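Long-range contacts in fructokinase (Vibrio cholerae serotype O1, PDB 5F11), which catalyses the ATP-dependent phosphorylation of fructose, as a member of the PfkB family of carbohydrate kinases: residues A[16-21]-A[276-281]; A[29-34]-A[98-103]; A[173-178]-A[204-209]; A[299-304]-A[316-321]. One frame throughout, in Å; residues are numbered along the deposited sequence.

How the contacts relate
Contacts 2 and 3 are buried and both touch the bound fructose, yet they belong to different parts of the fold: contact 2 pairs two strands of the small four-stranded sheet, whereas contact 3 joins a loop at the end of a main-sheet strand to helix 204-211. Their centres lie about 20 Å apart. Contacts 1 and 4 are away from the sugar. The first is partly buried, with a polar centre, one carbonyl taking two donors, flanked by apolar contacts, while the second is a surface patch of leucine, alanine and phenylalanine. Helices 264-277 and 285-301, which supply one segment to contact 1 and one to contact 4, follow each other in the chain.

Contact 1 (A[16-21]-A[276-281])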
loop_
_atom_site.group_PDB
_atom_site.type_symbol
_atom_site.label_atom_id
_atom_site.label_comp_id
_atom_site.label_asym_id
_atom_site.label_seq_id
_atom_site.Cartn_x
_atom_site.Cartn_y
_atom_site.Cartn_z
ATOM N N ASP A 16 24.960 -34.787 -15.136
ATOM C CA ASP A 16 23.804 -33.947 -15.430
ATOM C C ASP A 16 23.164 -33.394 -14.157
ATOM O O ASP A 16 22.021 -33.729 -13.826
ATOM C CB ASP A 16 22.772 -34.718 -16.268
ATOM C CG ASP A 16 22.313 -36.018 -15.608
ATOM O OD1 ASP A 16 23.169 -36.841 -15.219
ATOM O OD2 ASP A 16 21.086 -36.217 -15.480
ATOM N N SER A 17 23.895 -32.523 -13.465
ATOM C CA SER A 17 23.499 -32.071 -12.133
ATOM C C SER A 17 22.561 -30.854 -12.127
ATOM O O SER A 17 22.685 -29.957 -12.967
ATOM C CB SER A 17 24.744 -31.775 -11.285
ATOM O OG SER A 17 25.673 -32.847 -11.311
ATOM N N MET A 18 21.633 -30.845 -11.166
ATOM C CA MET A 18 20.741 -29.709 -10.908
ATOM C C MET A 18 19.925 -29.886 -9.615
ATOM O O MET A 18 18.915 -30.588 -9.594
ATOM C CB MET A 18 19.800 -29.458 -12.094
ATOM C CG MET A 18 18.895 -28.241 -11.925
ATOM S SD MET A 18 18.156 -27.695 -13.481
ATOM C CE MET A 18 17.761 -29.270 -14.247
ATOM N N SER A 19 20.366 -29.241 -8.542
ATOM C CA SER A 19 19.667 -29.331 -7.262
ATOM C C SER A 19 18.590 -28.260 -7.114
ATOM O O SER A 19 18.651 -27.213 -7.751
ATOM C CB SER A 19 20.656 -29.206 -6.097
ATOM O OG SER A 19 21.994 -29.349 -6.527
ATOM N N ARG A 20 17.609 -28.505 -6.256
ATOM C CA ARG A 20 16.582 -27.498 -6.019
ATOM C C ARG A 20 17.135 -26.391 -5.148
ATOM O O ARG A 20 17.900 -26.651 -4.220
ATOM C CB ARG A 20 15.341 -28.100 -5.361
ATOM C CG ARG A 20 14.180 -27.113 -5.234
ATOM C CD ARG A 20 12.847 -27.796 -5.493
ATOM N NE ARG A 20 12.547 -28.782 -4.465
ATOM C CZ ARG A 20 11.741 -29.819 -4.640
ATOM N NH1 ARG A 20 11.155 -30.004 -5.814
ATOM N NH2 ARG A 20 11.525 -30.672 -3.641
ATOM N N VAL A 21 16.766 -25.155 -5.476
ATOM C CA VAL A 21 17.104 -23.991 -4.672
ATOM C C VAL A 21 15.799 -23.416 -4.131
ATOM O O VAL A 21 14.955 -22.937 -4.896
ATOM C CB VAL A 21 17.840 -22.932 -5.502
ATOM C CG1 VAL A 21 18.335 -21.799 -4.638
ATOM C CG2 VAL A 21 18.992 -23.573 -6.262
ATOM N N LEU A 276 26.138 -22.579 -8.956
ATOM C CA LEU A 276 26.508 -23.471 -7.858
ATOM C C LEU A 276 25.549 -24.665 -7.800
ATOM O O LEU A 276 25.951 -25.787 -7.495
ATOM C CB LEU A 276 26.535 -22.724 -6.511
ATOM C CG LEU A 276 27.491 -21.526 -6.333
ATOM C CD1 LEU A 276 27.410 -20.958 -4.920
ATOM C CD2 LEU A 276 28.959 -21.832 -6.704
ATOM N N SER A 277 24.286 -24.421 -8.126
ATOM C CA SER A 277 23.253 -25.449 -8.015
ATOM C C SER A 277 23.373 -26.535 -9.074
ATOM O O SER A 277 22.884 -27.645 -8.867
ATOM C CB SER A 277 21.871 -24.832 -8.129
ATOM O OG SER A 277 21.558 -24.624 -9.493
ATOM N N VAL A 278 23.988 -26.212 -10.213
ATOM C CA VAL A 278 24.217 -27.211 -11.265
ATOM C C VAL A 278 25.641 -27.754 -11.272
ATOM O O VAL A 278 26.046 -28.416 -12.221
ATOM C CB VAL A 278 23.911 -26.664 -12.689
ATOM C CG1 VAL A 278 22.443 -26.251 -12.814
ATOM C CG2 VAL A 278 24.835 -25.507 -13.042
ATOM N N ALA A 279 26.411 -27.473 -10.226
ATOM C CA ALA A 279 27.812 -27.871 -10.224
ATOM C C ALA A 279 28.026 -29.261 -9.641
ATOM O O ALA A 279 27.259 -29.719 -8.786
ATOM C CB ALA A 279 28.660 -26.858 -9.479
ATOM N N GLN A 280 29.076 -29.923 -10.119
ATOM C CA GLN A 280 29.497 -31.196 -9.568
ATOM C C GLN A 280 29.886 -30.944 -8.130
ATOM O O GLN A 280 29.448 -31.643 -7.217
ATOM C CB GLN A 280 30.698 -31.744 -10.339
ATOM C CG GLN A 280 31.160 -33.123 -9.876
ATOM C CD GLN A 280 30.085 -34.191 -10.051
ATOM O OE1 GLN A 280 29.257 -34.413 -9.161
ATOM N NE2 GLN A 280 30.092 -34.854 -11.206
ATOM N N ASP A 281 30.705 -29.918 -7.938
ATOM C CA ASP A 281 31.152 -29.531 -6.606
ATOM C C ASP A 281 31.267 -28.018 -6.504
ATOM O O ASP A 281 32.215 -27.421 -7.014
ATOM C CB ASP A 281 32.500 -30.174 -6.284
ATOM C CG ASP A 281 32.954 -29.897 -4.867
ATOM O OD1 ASP A 281 34.101 -30.254 -4.541
ATOM O OD2 ASP A 281 32.178 -29.330 -4.077
HETATM O O HOH W 1 18.654 -25.052 -10.039
#
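Ser19 brings two donors to one acceptor, the carbonyl oxygen of Ser277 at the C-terminal end of helix 264-277. The backbone bond from Ser19 N to Ser277 O measures 3.0 Å and is almost straight (176°). The hydroxyl makes the second bond, Ser19 OG to Ser277 O at 3.0 Å, approaching in the carbonyl plane on a lone pair. OG nearly eclipses its own backbone N (chi1 -14°), a strained rotation that lets both donors converge on the same oxygen.

Flanking this polar centre, Val21 CG2 packs against Ser277 CB at 3.7 Å. On the preceding side Ser17 O lies 3.5 Å from Val278 CB, and Met18 CG runs alongside Val278 CG1 at 4.2 Å, the two side chains pointing the same way. A water donates to both Ser19 O and Ser277 OG, at 3.0 Å from the latter; the Ser277 hydroxyl is also hydrogen-bonded to Tyr274 O, one turn back in the helix.

Further out, backbone bonds of Val21 to Arg60 and Ala62 hold the incoming chain beside strand 61-68, and Ala279 rests on Thr287 of helix 285-301. The N-terminal lead into strand 21-24 is thus tied to the last helical residue of 264-277, whose carbonyl oxygen is taken by the two Ser19 donors, in the layered alpha/beta fold of the ribokinase-like PfkB kinases.

Contact 2 (A[29-34]-A[98-103]). With FRU (beta-D-fructofuranose), chain B.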
loop_
_atom_site.group_PDB
_atom_site.type_symbol
_atom_site.label_atom_id
_atom_site.label_comp_id
_atom_site.label_asym_id
_atom_site.label_seq_id
_atom_site.Cartn_x
_atom_site.Cartn_y
_atom_site.Cartn_z
ATOM N N VAL A 29 4.770 -6.185 -4.635
ATOM C CA VAL A 29 4.448 -5.384 -5.797
ATOM C C VAL A 29 5.169 -4.048 -5.683
ATOM O O VAL A 29 4.941 -3.284 -4.733
ATOM C CB VAL A 29 2.937 -5.157 -5.926
ATOM C CG1 VAL A 29 2.642 -4.274 -7.125
ATOM C CG2 VAL A 29 2.227 -6.482 -6.058
ATOM N N ASP A 30 6.054 -3.795 -6.646
ATOM C CA ASP A 30 6.821 -2.562 -6.715
ATOM C C ASP A 30 6.129 -1.507 -7.571
ATOM O O ASP A 30 5.970 -1.670 -8.780
ATOM C CB ASP A 30 8.208 -2.834 -7.295
ATOM C CG ASP A 30 9.095 -3.617 -6.356
ATOM O OD1 ASP A 30 8.969 -3.450 -5.121
ATOM O OD2 ASP A 30 9.930 -4.401 -6.861
ATOM N N LEU A 31 5.731 -0.419 -6.932
ATOM C CA LEU A 31 5.160 0.720 -7.625
ATOM C C LEU A 31 6.323 1.608 -8.044
ATOM O O LEU A 31 7.063 2.115 -7.201
ATOM C CB LEU A 31 4.199 1.482 -6.705
ATOM C CG LEU A 31 2.724 1.063 -6.631
ATOM C CD1 LEU A 31 2.446 -0.270 -7.299
ATOM C CD2 LEU A 31 2.245 1.030 -5.196
ATOM N N ILE A 32 6.498 1.778 -9.349
ATOM C CA ILE A 32 7.662 2.475 -9.874
ATOM C C ILE A 32 7.210 3.599 -10.795
ATOM O O ILE A 32 6.415 3.371 -11.701
ATOM C CB ILE A 32 8.605 1.482 -10.600
ATOM C CG1 ILE A 32 8.921 0.297 -9.676
ATOM C CG2 ILE A 32 9.878 2.174 -11.090
ATOM C CD1 ILE A 32 9.890 -0.720 -10.250
ATOM N N PRO A 33 7.694 4.827 -10.539
ATOM C CA PRO A 33 7.317 6.032 -11.288
ATOM C C PRO A 33 7.514 5.868 -12.789
ATOM O O PRO A 33 8.524 5.315 -13.214
ATOM C CB PRO A 33 8.285 7.092 -10.754
ATOM C CG PRO A 33 8.628 6.642 -9.409
ATOM C CD PRO A 33 8.669 5.138 -9.480
ATOM N N ASP A 34 6.556 6.340 -13.577
ATOM C CA ASP A 34 6.679 6.261 -15.025
ATOM C C ASP A 34 6.075 7.473 -15.720
ATOM O O ASP A 34 6.711 8.527 -15.776
ATOM C CB ASP A 34 6.050 4.976 -15.560
ATOM C CG ASP A 34 6.657 4.543 -16.877
ATOM O OD1 ASP A 34 5.890 4.132 -17.771
ATOM O OD2 ASP A 34 7.901 4.616 -17.018
ATOM N N THR A 98 -0.565 -8.109 1.219
ATOM C CA THR A 98 0.648 -8.352 0.440
ATOM C C THR A 98 1.524 -7.107 0.510
ATOM O O THR A 98 1.005 -5.991 0.507
ATOM C CB THR A 98 0.323 -8.678 -1.045
ATOM O OG1 THR A 98 -0.572 -9.797 -1.111
ATOM C CG2 THR A 98 1.589 -9.017 -1.831
ATOM N N SER A 99 2.842 -7.301 0.589
ATOM C CA SER A 99 3.792 -6.189 0.646
ATOM C C SER A 99 3.660 -5.279 -0.588
ATOM O O SER A 99 3.483 -5.753 -1.716
ATOM C CB SER A 99 5.222 -6.723 0.799
ATOM O OG SER A 99 6.176 -5.694 1.022
ATOM N N THR A 100 3.720 -3.972 -0.354
ATOM C CA THR A 100 3.553 -2.972 -1.400
ATOM C C THR A 100 4.574 -1.848 -1.216
ATOM O O THR A 100 4.551 -1.138 -0.207
ATOM C CB THR A 100 2.150 -2.354 -1.344
ATOM O OG1 THR A 100 1.164 -3.378 -1.517
ATOM C CG2 THR A 100 1.986 -1.273 -2.425
ATOM N N VAL A 101 5.464 -1.681 -2.188
ATOM C CA VAL A 101 6.565 -0.735 -2.049
ATOM C C VAL A 101 6.579 0.325 -3.158
ATOM O O VAL A 101 6.426 0.022 -4.344
ATOM C CB VAL A 101 7.939 -1.459 -1.993
ATOM C CG1 VAL A 101 9.065 -0.476 -1.681
ATOM C CG2 VAL A 101 7.927 -2.570 -0.953
ATOM N N VAL A 102 6.766 1.573 -2.745
ATOM C CA VAL A 102 6.900 2.698 -3.659
ATOM C C VAL A 102 8.380 2.977 -3.907
ATOM O O VAL A 102 9.143 3.185 -2.962
ATOM C CB VAL A 102 6.255 3.974 -3.062
ATOM C CG1 VAL A 102 6.171 5.059 -4.111
ATOM C CG2 VAL A 102 4.870 3.674 -2.512
ATOM N N VAL A 103 8.789 2.998 -5.172
ATOM C CA VAL A 103 10.182 3.288 -5.509
ATOM C C VAL A 103 10.447 4.767 -5.852
ATOM O O VAL A 103 9.700 5.392 -6.595
ATOM C CB VAL A 103 10.689 2.381 -6.655
ATOM C CG1 VAL A 103 12.180 2.589 -6.885
ATOM C CG2 VAL A 103 10.420 0.930 -6.341
HETATM C C1 FRU B . 12.186 -5.615 -0.723
HETATM C C2 FRU B . 12.674 -4.919 -1.956
HETATM C C3 FRU B . 11.682 -5.083 -3.061
HETATM C C4 FRU B . 12.545 -5.045 -4.245
HETATM C C5 FRU B . 13.699 -5.836 -3.755
HETATM C C6 FRU B . 14.888 -5.496 -4.593
HETATM O O1 FRU B . 12.071 -6.979 -0.914
HETATM O O2 FRU B . 12.857 -3.590 -1.610
HETATM O O3 FRU B . 10.739 -4.086 -3.090
HETATM O O4 FRU B . 11.969 -5.631 -5.344
HETATM O O5 FRU B . 13.881 -5.484 -2.410
HETATM O O6 FRU B . 16.065 -5.961 -4.042
#
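Asp30, paired in parallel with Val101, holds two hydroxyls of the bound fructose with one carboxylate. Sugar O3 donates to Asp30 OD1 and sugar O4 to Asp30 OD2, each at 2.8 Å, so each carboxylate oxygen serves one of two adjacent hydroxyls. CG stands beside the backbone N (chi1 -70°), which turns the carboxylate to the sugar. The strand pairing puts Val101 on the same face of the sheet, with Val101 CG2 3.8 Å from sugar O3.

The backbones beneath are joined by four hydrogen bonds that alternate in direction: Val29 N to Ser99 O, Val101 N to Val29 O, Leu31 N to Val101 O and Val103 N to Leu31 O. The Leu31 N to Val101 O bond, 2.7 Å, is the shortest of them. Pro33 follows next in the alternation but has no N-H, and its CD instead presses on Val103 O at 3.1 Å. Beside it, Ile32 CG1 and Val103 CG2 lie side by side at 3.7 Å. On the face turned from the sugar, Leu31 CD2 meets Thr100 CG2 at 3.6 Å.

The fructose is also hydrogen-bonded to Asp26, Gly45, Ala46, Arg176 and Asp266. The small sheet probably serves as a lid on the sugar site, as in ribokinase relatives. Strand 38-44 flanks 28-33 and strand 113-115 flanks 99-103; Phe72 of helix 71-82 packs on Val29 and Thr100, while Leu31 meets Leu31 of the second subunit.

Contact 3 (A[173-178]-A[204-209]); sequences PNLREE and EEELQF. With FRU (beta-D-fructofuranose), chain B.
The loop that follows strand 168-172 reaches the fructose site, and its Leu175 is held from behind by Glu206 in the first turn of helix 204-211. Leu175 N donates to Glu206 OE1 at 3.1 Å, close to straight (167°), meeting the oxygen from above the carboxylate plane. The glutamate chain is extended beyond CG, and its other oxygen, OE2, accepts from Ser203 N, just before the helix. A water bridges Asn174 OD1 and Glu206 OE1 weakly.

Leu175 CD1 meets the Phe209 ring obliquely, 3.9 Å from Phe209 CD1; Leu186 and Val190 of helix 186-194 also pack on the leucine. Its carbonyl is used too: Arg176 NH1 donates to Leu175 O at 2.9 Å, above the carbonyl plane. That bond helps to fix the guanidinium, whose NE donates to fructose O2 at 3.0 Å (178°) and whose NH2 donates to fructose O5 at 3.0 Å.

Glu206 braces Leu175, whose carbonyl in turn holds the fructose-binding Arg176. Asn174 is a known calcium ligand of this protein. Glu206 occupies the place of the glutamate of the NxxE motif of PfkB kinases, whose first position is here Ser203; in relatives it helps to position metal-bound water and phosphate.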
loop_
_atom_site.group_PDB
_atom_site.type_symbol
_atom_site.label_atom_id
_atom_site.label_comp_id
_atom_site.label_asym_id
_atom_site.label_seq_id
_atom_site.Cartn_x
_atom_site.Cartn_y
_atom_site.Cartn_z
ATOM N N PRO A 173 22.102 -10.170 3.359
ATOM C CA PRO A 173 21.456 -9.188 4.233
ATOM C C PRO A 173 20.354 -8.436 3.493
ATOM O O PRO A 173 19.219 -8.503 3.955
ATOM C CB PRO A 173 22.615 -8.265 4.616
ATOM C CG PRO A 173 23.796 -9.194 4.673
ATOM C CD PRO A 173 23.564 -10.208 3.557
ATOM N N ASN A 174 20.666 -7.809 2.352
ATOM C CA ASN A 174 19.673 -7.070 1.570
ATOM C C ASN A 174 18.808 -6.179 2.472
ATOM O O ASN A 174 17.587 -6.339 2.542
ATOM C CB ASN A 174 18.799 -8.052 0.776
ATOM C CG ASN A 174 17.954 -7.365 -0.285
ATOM O OD1 ASN A 174 18.479 -6.783 -1.247
ATOM N ND2 ASN A 174 16.636 -7.426 -0.116
ATOM N N LEU A 175 19.462 -5.255 3.171
ATOM C CA LEU A 175 18.874 -4.552 4.314
ATOM C C LEU A 175 17.777 -3.561 3.944
ATOM O O LEU A 175 17.945 -2.758 3.024
ATOM C CB LEU A 175 19.965 -3.810 5.092
ATOM C CG LEU A 175 21.121 -4.597 5.719
ATOM C CD1 LEU A 175 21.980 -3.679 6.594
ATOM C CD2 LEU A 175 20.610 -5.797 6.516
ATOM N N ARG A 176 16.662 -3.623 4.676
ATOM C CA ARG A 176 15.579 -2.640 4.575
ATOM C C ARG A 176 15.078 -2.341 5.983
ATOM O O ARG A 176 14.123 -2.964 6.475
ATOM C CB ARG A 176 14.417 -3.150 3.718
ATOM C CG ARG A 176 14.821 -3.704 2.366
ATOM C CD ARG A 176 15.213 -2.626 1.361
ATOM N NE ARG A 176 15.358 -3.238 0.047
ATOM C CZ ARG A 176 16.508 -3.673 -0.458
ATOM N NH1 ARG A 176 17.635 -3.520 0.225
ATOM N NH2 ARG A 176 16.525 -4.252 -1.655
ATOM N N GLU A 177 15.727 -1.372 6.613
ATOM C CA GLU A 177 15.565 -1.112 8.037
ATOM C C GLU A 177 14.152 -0.778 8.541
ATOM O O GLU A 177 13.768 -1.195 9.633
ATOM C CB GLU A 177 16.521 -0.008 8.452
ATOM C CG GLU A 177 16.518 0.243 9.922
ATOM C CD GLU A 177 17.370 1.411 10.269
ATOM O OE1 GLU A 177 16.794 2.466 10.586
ATOM O OE2 GLU A 177 18.611 1.273 10.209
ATOM N N GLU A 178 13.388 -0.027 7.758
ATOM C CA GLU A 178 12.079 0.445 8.203
ATOM C C GLU A 178 11.070 -0.686 8.405
ATOM O O GLU A 178 10.002 -0.477 8.977
ATOM C CB GLU A 178 11.515 1.495 7.234
ATOM C CG GLU A 178 11.051 0.930 5.906
ATOM C CD GLU A 178 10.465 1.992 4.984
ATOM O OE1 GLU A 178 9.232 2.198 5.014
ATOM O OE2 GLU A 178 11.239 2.619 4.227
ATOM N N GLU A 204 29.403 -3.648 -0.300
ATOM C CA GLU A 204 30.516 -3.068 0.433
ATOM C C GLU A 204 30.023 -2.220 1.601
ATOM O O GLU A 204 30.672 -2.165 2.646
ATOM C CB GLU A 204 31.384 -2.229 -0.508
ATOM C CG GLU A 204 30.726 -1.945 -1.857
ATOM C CD GLU A 204 31.628 -1.171 -2.794
ATOM O OE1 GLU A 204 32.864 -1.275 -2.645
ATOM O OE2 GLU A 204 31.103 -0.452 -3.674
ATOM N N GLU A 205 28.875 -1.568 1.426
ATOM C CA GLU A 205 28.314 -0.710 2.469
ATOM C C GLU A 205 27.762 -1.544 3.624
ATOM O O GLU A 205 28.071 -1.271 4.782
ATOM C CB GLU A 205 27.209 0.195 1.902
ATOM C CG GLU A 205 27.693 1.326 0.996
ATOM C CD GLU A 205 28.190 0.873 -0.386
ATOM O OE1 GLU A 205 28.483 1.763 -1.219
ATOM O OE2 GLU A 205 28.292 -0.347 -0.646
ATOM N N GLU A 206 26.961 -2.559 3.306
ATOM C CA GLU A 206 26.347 -3.407 4.331
ATOM C C GLU A 206 27.380 -4.100 5.218
ATOM O O GLU A 206 27.223 -4.131 6.438
ATOM C CB GLU A 206 25.402 -4.441 3.706
ATOM C CG GLU A 206 24.143 -3.849 3.074
ATOM C CD GLU A 206 23.480 -4.800 2.095
ATOM O OE1 GLU A 206 22.264 -4.646 1.868
ATOM O OE2 GLU A 206 24.166 -5.695 1.546
ATOM N N LEU A 207 28.430 -4.642 4.600
ATOM C CA LEU A 207 29.530 -5.272 5.338
ATOM C C LEU A 207 30.164 -4.327 6.355
ATOM O O LEU A 207 30.361 -4.687 7.517
ATOM C CB LEU A 207 30.612 -5.783 4.384
ATOM C CG LEU A 207 31.861 -6.357 5.047
ATOM C CD1 LEU A 207 31.467 -7.473 6.015
ATOM C CD2 LEU A 207 32.842 -6.863 4.008
ATOM N N GLN A 208 30.501 -3.127 5.909
ATOM C CA GLN A 208 31.078 -2.147 6.806
ATOM C C GLN A 208 30.094 -1.903 7.935
ATOM O O GLN A 208 30.427 -2.074 9.107
ATOM C CB GLN A 208 31.384 -0.844 6.060
ATOM C CG GLN A 208 32.495 -0.969 5.030
ATOM C CD GLN A 208 33.065 0.374 4.613
ATOM O OE1 GLN A 208 32.509 1.423 4.929
ATOM N NE2 GLN A 208 34.184 0.346 3.900
ATOM N N PHE A 209 28.868 -1.548 7.559
ATOM C CA PHE A 209 27.814 -1.184 8.505
ATOM C C PHE A 209 27.578 -2.261 9.561
ATOM O O PHE A 209 27.403 -1.957 10.745
ATOM C CB PHE A 209 26.515 -0.870 7.746
ATOM C CG PHE A 209 25.343 -0.573 8.633
ATOM C CD1 PHE A 209 24.354 -1.516 8.833
ATOM C CD2 PHE A 209 25.230 0.651 9.271
ATOM C CE1 PHE A 209 23.274 -1.246 9.653
ATOM C CE2 PHE A 209 24.149 0.930 10.089
ATOM C CZ PHE A 209 23.170 -0.020 10.277
HETATM C C1 FRU B . 12.186 -5.615 -0.723
HETATM C C2 FRU B . 12.674 -4.919 -1.956
HETATM C C3 FRU B . 11.682 -5.083 -3.061
HETATM C C4 FRU B . 12.545 -5.045 -4.245
HETATM C C5 FRU B . 13.699 -5.836 -3.755
HETATM C C6 FRU B . 14.888 -5.496 -4.593
HETATM O O1 FRU B . 12.071 -6.979 -0.914
HETATM O O2 FRU B . 12.857 -3.590 -1.610
HETATM O O3 FRU B . 10.739 -4.086 -3.090
HETATM O O4 FRU B . 11.969 -5.631 -5.344
HETATM O O5 FRU B . 13.881 -5.484 -2.410
HETATM O O6 FRU B . 16.065 -5.961 -4.042
HETATM O O HOH W 2 21.181 -4.754 -1.276
#

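Contact 4 (A[299-304]-A[316-321]); sequences GALATT and AALYAF. With NA (sodium ion), chain C.
Leu301 of helix 285-301 and Leu318 of helix 315-322 have the nearest CA atoms of the two segments, 7.8 Å apart, a spacing filled by side chains. Thr303 N and OG1 both bond to Ala300 O, and Thr304 N and OG1 both bond to Leu301 O. The Thr304 OG1 to Leu301 O bond is short, at 2.6 Å. The same segment also presents Ala302 O to a sodium ion at 2.7 Å, together with Gln305 O and Gly307 O.

Leu301 carries the packing. Its CD2 sits over one face of the Phe321 ring, 3.9 Å from the centroid and 23° off the ring normal, in a CH-pi contact shifted toward the rim. The other methyl, CD1, turns to the helix backbone and lies 4.0 Å from Leu318 CA, with Phe321 CB just as near. With CG anti to the backbone N (chi1 174°) the Phe321 ring extends toward helix 285-301; it and Leu301 slide past each other in opposite directions. At the far end of the ring, Phe321 CZ meets Ala300 CB at 4.0 Å, obliquely.

Lys254 forms a cation-pi contact with the same ring and bonds to Phe321 O, while Leu318 packs on Trp294 and Cys298. Ala300 also lies close to Val256 of the nucleotide site. Between the segments the contact is apolar: the C-terminal helix is held here by shape and dispersion, while Ala300 O and Leu301 O are taken by the threonines and Ala302 O by the sodium.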
loop_
_atom_site.group_PDB
_atom_site.type_symbol
_atom_site.label_atom_id
_atom_site.label_comp_id
_atom_site.label_asym_id
_atom_site.label_seq_id
_atom_site.Cartn_x
_atom_site.Cartn_y
_atom_site.Cartn_z
ATOM N N GLY A 299 23.700 -9.221 -13.040
ATOM C CA GLY A 299 23.520 -7.945 -12.371
ATOM C C GLY A 299 23.621 -6.747 -13.305
ATOM O O GLY A 299 22.943 -5.739 -13.109
ATOM N N ALA A 300 24.469 -6.841 -14.320
ATOM C CA ALA A 300 24.571 -5.756 -15.290
ATOM C C ALA A 300 23.326 -5.720 -16.175
ATOM O O ALA A 300 22.690 -4.672 -16.326
ATOM C CB ALA A 300 25.819 -5.907 -16.134
ATOM N N LEU A 301 22.971 -6.875 -16.734
ATOM C CA LEU A 301 21.841 -6.976 -17.661
ATOM C C LEU A 301 20.511 -6.609 -17.012
ATOM O O LEU A 301 19.646 -6.011 -17.655
ATOM C CB LEU A 301 21.766 -8.377 -18.289
ATOM C CG LEU A 301 22.865 -8.711 -19.315
ATOM C CD1 LEU A 301 22.642 -10.078 -19.932
ATOM C CD2 LEU A 301 22.958 -7.640 -20.406
ATOM N N ALA A 302 20.366 -6.949 -15.733
ATOM C CA ALA A 302 19.116 -6.708 -15.009
ATOM C C ALA A 302 18.746 -5.231 -14.895
ATOM O O ALA A 302 17.587 -4.892 -14.642
ATOM C CB ALA A 302 19.182 -7.326 -13.630
ATOM N N THR A 303 19.726 -4.354 -15.086
ATOM C CA THR A 303 19.496 -2.922 -14.930
ATOM C C THR A 303 19.015 -2.211 -16.205
ATOM O O THR A 303 18.822 -0.996 -16.201
ATOM C CB THR A 303 20.749 -2.203 -14.369
ATOM O OG1 THR A 303 21.721 -2.033 -15.407
ATOM C CG2 THR A 303 21.367 -3.001 -13.238
ATOM N N THR A 304 18.813 -2.960 -17.286
ATOM C CA THR A 304 18.447 -2.350 -18.568
ATOM C C THR A 304 16.958 -2.058 -18.750
ATOM O O THR A 304 16.579 -1.376 -19.700
ATOM C CB THR A 304 18.899 -3.206 -19.737
ATOM O OG1 THR A 304 18.480 -4.559 -19.514
ATOM C CG2 THR A 304 20.413 -3.152 -19.874
ATOM N N ALA A 316 20.726 -17.489 -23.349
ATOM C CA ALA A 316 21.075 -16.976 -24.676
ATOM C C ALA A 316 21.538 -15.519 -24.603
ATOM O O ALA A 316 22.595 -15.170 -25.130
ATOM C CB ALA A 316 19.889 -17.116 -25.639
ATOM N N ALA A 317 20.738 -14.677 -23.952
ATOM C CA ALA A 317 21.118 -13.294 -23.699
ATOM C C ALA A 317 22.454 -13.201 -22.963
ATOM O O ALA A 317 23.362 -12.506 -23.421
ATOM C CB ALA A 317 20.025 -12.569 -22.905
ATOM N N LEU A 318 22.572 -13.903 -21.833
ATOM C CA LEU A 318 23.755 -13.803 -20.974
ATOM C C LEU A 318 25.074 -14.142 -21.679
ATOM O O LEU A 318 26.039 -13.385 -21.586
ATOM C CB LEU A 318 23.603 -14.661 -19.722
ATOM C CG LEU A 318 24.773 -14.534 -18.747
ATOM C CD1 LEU A 318 24.836 -13.138 -18.113
ATOM C CD2 LEU A 318 24.693 -15.587 -17.678
ATOM N N TYR A 319 25.119 -15.272 -22.382
ATOM C CA TYR A 319 26.334 -15.690 -23.084
ATOM C C TYR A 319 26.766 -14.668 -24.143
ATOM O O TYR A 319 27.951 -14.360 -24.267
ATOM C CB TYR A 319 26.134 -17.051 -23.749
ATOM C CG TYR A 319 26.318 -18.252 -22.853
ATOM C CD1 TYR A 319 27.588 -18.756 -22.575
ATOM C CD2 TYR A 319 25.222 -18.914 -22.321
ATOM C CE1 TYR A 319 27.759 -19.879 -21.776
ATOM C CE2 TYR A 319 25.382 -20.035 -21.509
ATOM C CZ TYR A 319 26.648 -20.512 -21.237
ATOM O OH TYR A 319 26.791 -21.628 -20.436
ATOM N N ALA A 320 25.798 -14.153 -24.899
ATOM C CA ALA A 320 26.053 -13.133 -25.907
ATOM C C ALA A 320 26.625 -11.850 -25.298
ATOM O O ALA A 320 27.462 -11.178 -25.916
ATOM C CB ALA A 320 24.789 -12.833 -26.682
ATOM N N PHE A 321 26.172 -11.517 -24.091
ATOM C CA PHE A 321 26.701 -10.360 -23.370
ATOM C C PHE A 321 28.117 -10.589 -22.842
ATOM O O PHE A 321 28.914 -9.655 -22.779
ATOM C CB PHE A 321 25.782 -9.971 -22.205
ATOM C CG PHE A 321 26.338 -8.867 -21.335
ATOM C CD1 PHE A 321 26.342 -7.551 -21.778
ATOM C CD2 PHE A 321 26.855 -9.144 -20.078
ATOM C CE1 PHE A 321 26.852 -6.537 -20.987
ATOM C CE2 PHE A 321 27.368 -8.129 -19.277
ATOM C CZ PHE A 321 27.361 -6.825 -19.730
HETATM NA NA NA C . 15.538 -3.841 -13.253
#